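Local structure of aldehyde dehydrogenase family protein (5IUU) at residues 41-46 against 333-338. The protein probably oxidises aldehydes to carboxylic acids with NAD(P)+ as an aldehyde dehydrogenase, and binds NAD(+), NADH and indole-3-acetate. Residues are numbered along the deposited sequence; the frame is centred on the assembly and turned at random.
Sequences SPVDGR and NPLDPA
Val43, from the loop between strands 36-40 and 47-52, closed by a bond from Ser41 N to Arg46 O, packs its two methyls against the type I beta turn Asn333 to Asp336 of the aldehyde dehydrogenase fold. The tight part is mostly apolar: CG2 of Val43 lies 3.7 Å from CG of Pro334, the two side chains running past each other in opposite directions. CG1, anti to the backbone N (chi1 174°), is thereby directed at Asn333 and Leu335. It lies 4.1 Å from CD1 of Leu335. The polar exception is its van der Waals approach to OD1 of Asn333, at 3.3 Å. The same oxygen accepts a weak hydrogen bond from Leu335 N, inside the turn. Helix 98-109 backs Pro334 and Leu335 through Thr106 and Leu103, and OG of Ser41, which accepts from N of Val43 in an ST turn, hydrogen-bonds to O of Leu107 in the same helix.

The Arg46 side is looser: NH2 comes no closer to CD1 of Leu335 than 4.4 Å, obliquely to the guanidinium, and Asp44 is exposed. Here the order is internal to the loop 41-46. Arg46 grips the Asp44 carboxylate side-on, its NH2 2.7 Å from OD2, while NE meets the syn lone pair of OD1 almost straight, at 176°.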
ATOM      1  N   SER A  41       4.580  47.369  -4.508  1.00 45.87           N
ATOM      2  CA  SER A  41       5.697  46.529  -4.929  1.00 45.69           C
ATOM      3  C   SER A  41       6.940  46.839  -4.102  1.00 51.49           C
ATOM      4  O   SER A  41       7.283  48.013  -3.920  1.00 47.48           O
ATOM      5  CB  SER A  41       6.006  46.713  -6.407  1.00 43.88           C
ATOM      6  OG  SER A  41       7.174  45.986  -6.751  1.00 43.22           O
ATOM      7  N   PRO A  42       7.625  45.826  -3.562  1.00 52.96           N
ATOM      8  CA  PRO A  42       8.937  46.070  -2.948  1.00 52.15           C
ATOM      9  C   PRO A  42      10.053  46.276  -3.955  1.00 55.64           C
ATOM     10  O   PRO A  42      11.190  46.545  -3.540  1.00 56.15           O
ATOM     11  CB  PRO A  42       9.176  44.799  -2.107  1.00 53.88           C
ATOM     12  CG  PRO A  42       8.347  43.754  -2.768  1.00 48.62           C
ATOM     13  CD  PRO A  42       7.120  44.470  -3.270  1.00 47.26           C
ATOM     14  N   VAL A  43       9.777  46.147  -5.259  1.00 45.48           N
ATOM     15  CA  VAL A  43      10.812  46.393  -6.258  1.00 51.98           C
ATOM     16  C   VAL A  43      11.137  47.881  -6.319  1.00 53.11           C
ATOM     17  O   VAL A  43      12.301  48.286  -6.217  1.00 55.56           O
ATOM     18  CB  VAL A  43      10.378  45.858  -7.636  1.00 53.44           C
ATOM     19  CG1 VAL A  43      11.393  46.246  -8.713  1.00 49.96           C
ATOM     20  CG2 VAL A  43      10.182  44.336  -7.594  1.00 50.22           C
ATOM     21  N   ASP A  44      10.111  48.719  -6.464  1.00 49.88           N
ATOM     22  CA  ASP A  44      10.345  50.156  -6.534  1.00 52.94           C
ATOM     23  C   ASP A  44       9.228  50.965  -5.883  1.00 53.02           C
ATOM     24  O   ASP A  44       9.097  52.154  -6.190  1.00 57.77           O
ATOM     25  CB  ASP A  44      10.517  50.617  -7.998  1.00 49.03           C
ATOM     26  CG  ASP A  44       9.326  50.244  -8.891  1.00 54.20           C
ATOM     27  OD1 ASP A  44       8.276  49.816  -8.373  1.00 53.43           O
ATOM     28  OD2 ASP A  44       9.436  50.398 -10.130  1.00 55.91           O
ATOM     29  N   GLY A  45       8.407  50.364  -5.026  1.00 48.53           N
ATOM     30  CA  GLY A  45       7.380  51.097  -4.318  1.00 49.06           C
ATOM     31  C   GLY A  45       6.159  51.476  -5.124  1.00 51.73           C
ATOM     32  O   GLY A  45       5.277  52.167  -4.597  1.00 49.48           O
ATOM     33  N   ARG A  46       6.060  51.053  -6.378  1.00 48.92           N
ATOM     34  CA  ARG A  46       4.891  51.415  -7.163  1.00 46.47           C
ATOM     35  C   ARG A  46       3.640  50.746  -6.605  1.00 47.75           C
ATOM     36  O   ARG A  46       3.694  49.686  -5.969  1.00 47.58           O
ATOM     37  CB  ARG A  46       5.085  51.021  -8.630  1.00 48.76           C
ATOM     38  CG  ARG A  46       4.800  49.544  -8.907  1.00 49.90           C
ATOM     39  CD  ARG A  46       5.036  49.211 -10.361  1.00 49.36           C
ATOM     40  NE  ARG A  46       6.461  49.185 -10.665  1.00 49.71           N
ATOM     41  CZ  ARG A  46       6.957  48.930 -11.868  1.00 51.14           C
ATOM     42  NH1 ARG A  46       6.139  48.689 -12.883  1.00 53.44           N
ATOM     43  NH2 ARG A  46       8.268  48.922 -12.056  1.00 49.83           N
ATOM     44  N   ASN A 333      18.184  44.292  -8.499  1.00 57.97           N
ATOM     45  CA  ASN A 333      16.812  44.561  -8.922  1.00 55.65           C
ATOM     46  C   ASN A 333      16.131  43.236  -9.237  1.00 51.88           C
ATOM     47  O   ASN A 333      16.633  42.480 -10.080  1.00 49.99           O
ATOM     48  CB  ASN A 333      16.787  45.474 -10.145  1.00 55.55           C
ATOM     49  CG  ASN A 333      15.368  45.719 -10.671  1.00 58.22           C
ATOM     50  OD1 ASN A 333      14.393  45.611  -9.938  1.00 57.91           O
ATOM     51  ND2 ASN A 333      15.259  46.045 -11.947  1.00 64.17           N
ATOM     52  N   PRO A 334      15.006  42.910  -8.593  1.00 49.01           N
ATOM     53  CA  PRO A 334      14.357  41.612  -8.861  1.00 49.35           C
ATOM     54  C   PRO A 334      13.920  41.438 -10.306  1.00 51.80           C
ATOM     55  O   PRO A 334      13.718  40.295 -10.744  1.00 44.87           O
ATOM     56  CB  PRO A 334      13.148  41.614  -7.914  1.00 49.98           C
ATOM     57  CG  PRO A 334      13.438  42.683  -6.897  1.00 52.94           C
ATOM     58  CD  PRO A 334      14.293  43.699  -7.576  1.00 49.09           C
ATOM     59  N   LEU A 335      13.777  42.534 -11.065  1.00 47.38           N
ATOM     60  CA  LEU A 335      13.396  42.438 -12.472  1.00 46.56           C
ATOM     61  C   LEU A 335      14.575  42.116 -13.380  1.00 46.65           C
ATOM     62  O   LEU A 335      14.361  41.868 -14.572  1.00 48.18           O
ATOM     63  CB  LEU A 335      12.727  43.731 -12.930  1.00 48.63           C
ATOM     64  CG  LEU A 335      11.335  43.986 -12.339  1.00 51.61           C
ATOM     65  CD1 LEU A 335      10.838  45.382 -12.702  1.00 46.21           C
ATOM     66  CD2 LEU A 335      10.341  42.925 -12.806  1.00 45.42           C
ATOM     67  N   ASP A 336      15.786  42.102 -12.857  1.00 50.64           N
ATOM     68  CA  ASP A 336      16.938  41.721 -13.667  1.00 52.55           C
ATOM     69  C   ASP A 336      17.119  40.210 -13.601  1.00 50.54           C
ATOM     70  O   ASP A 336      17.256  39.663 -12.499  1.00 49.87           O
ATOM     71  CB  ASP A 336      18.194  42.434 -13.190  1.00 55.04           C
ATOM     72  CG  ASP A 336      19.329  42.328 -14.182  1.00 57.14           C
ATOM     73  OD1 ASP A 336      19.639  41.202 -14.619  1.00 57.18           O
ATOM     74  OD2 ASP A 336      19.899  43.384 -14.545  1.00 64.90           O
ATOM     75  N   PRO A 337      17.133  39.510 -14.738  1.00 50.97           N
ATOM     76  CA  PRO A 337      17.254  38.039 -14.707  1.00 51.82           C
ATOM     77  C   PRO A 337      18.518  37.556 -14.037  1.00 52.49           C
ATOM     78  O   PRO A 337      18.556  36.422 -13.549  1.00 53.15           O
ATOM     79  CB  PRO A 337      17.237  37.650 -16.194  1.00 51.29           C
ATOM     80  CG  PRO A 337      16.625  38.808 -16.901  1.00 54.89           C
ATOM     81  CD  PRO A 337      17.012  40.029 -16.112  1.00 52.03           C
ATOM     82  N   ALA A 338      19.562  38.384 -14.005  1.00 53.43           N
ATOM     83  CA  ALA A 338      20.823  37.997 -13.393  1.00 52.50           C
ATOM     84  C   ALA A 338      20.765  38.025 -11.873  1.00 50.26           C
ATOM     85  O   ALA A 338      21.630  37.436 -11.223  1.00 54.72           O
ATOM     86  CB  ALA A 338      21.938  38.916 -13.898  1.00 51.39           C
TER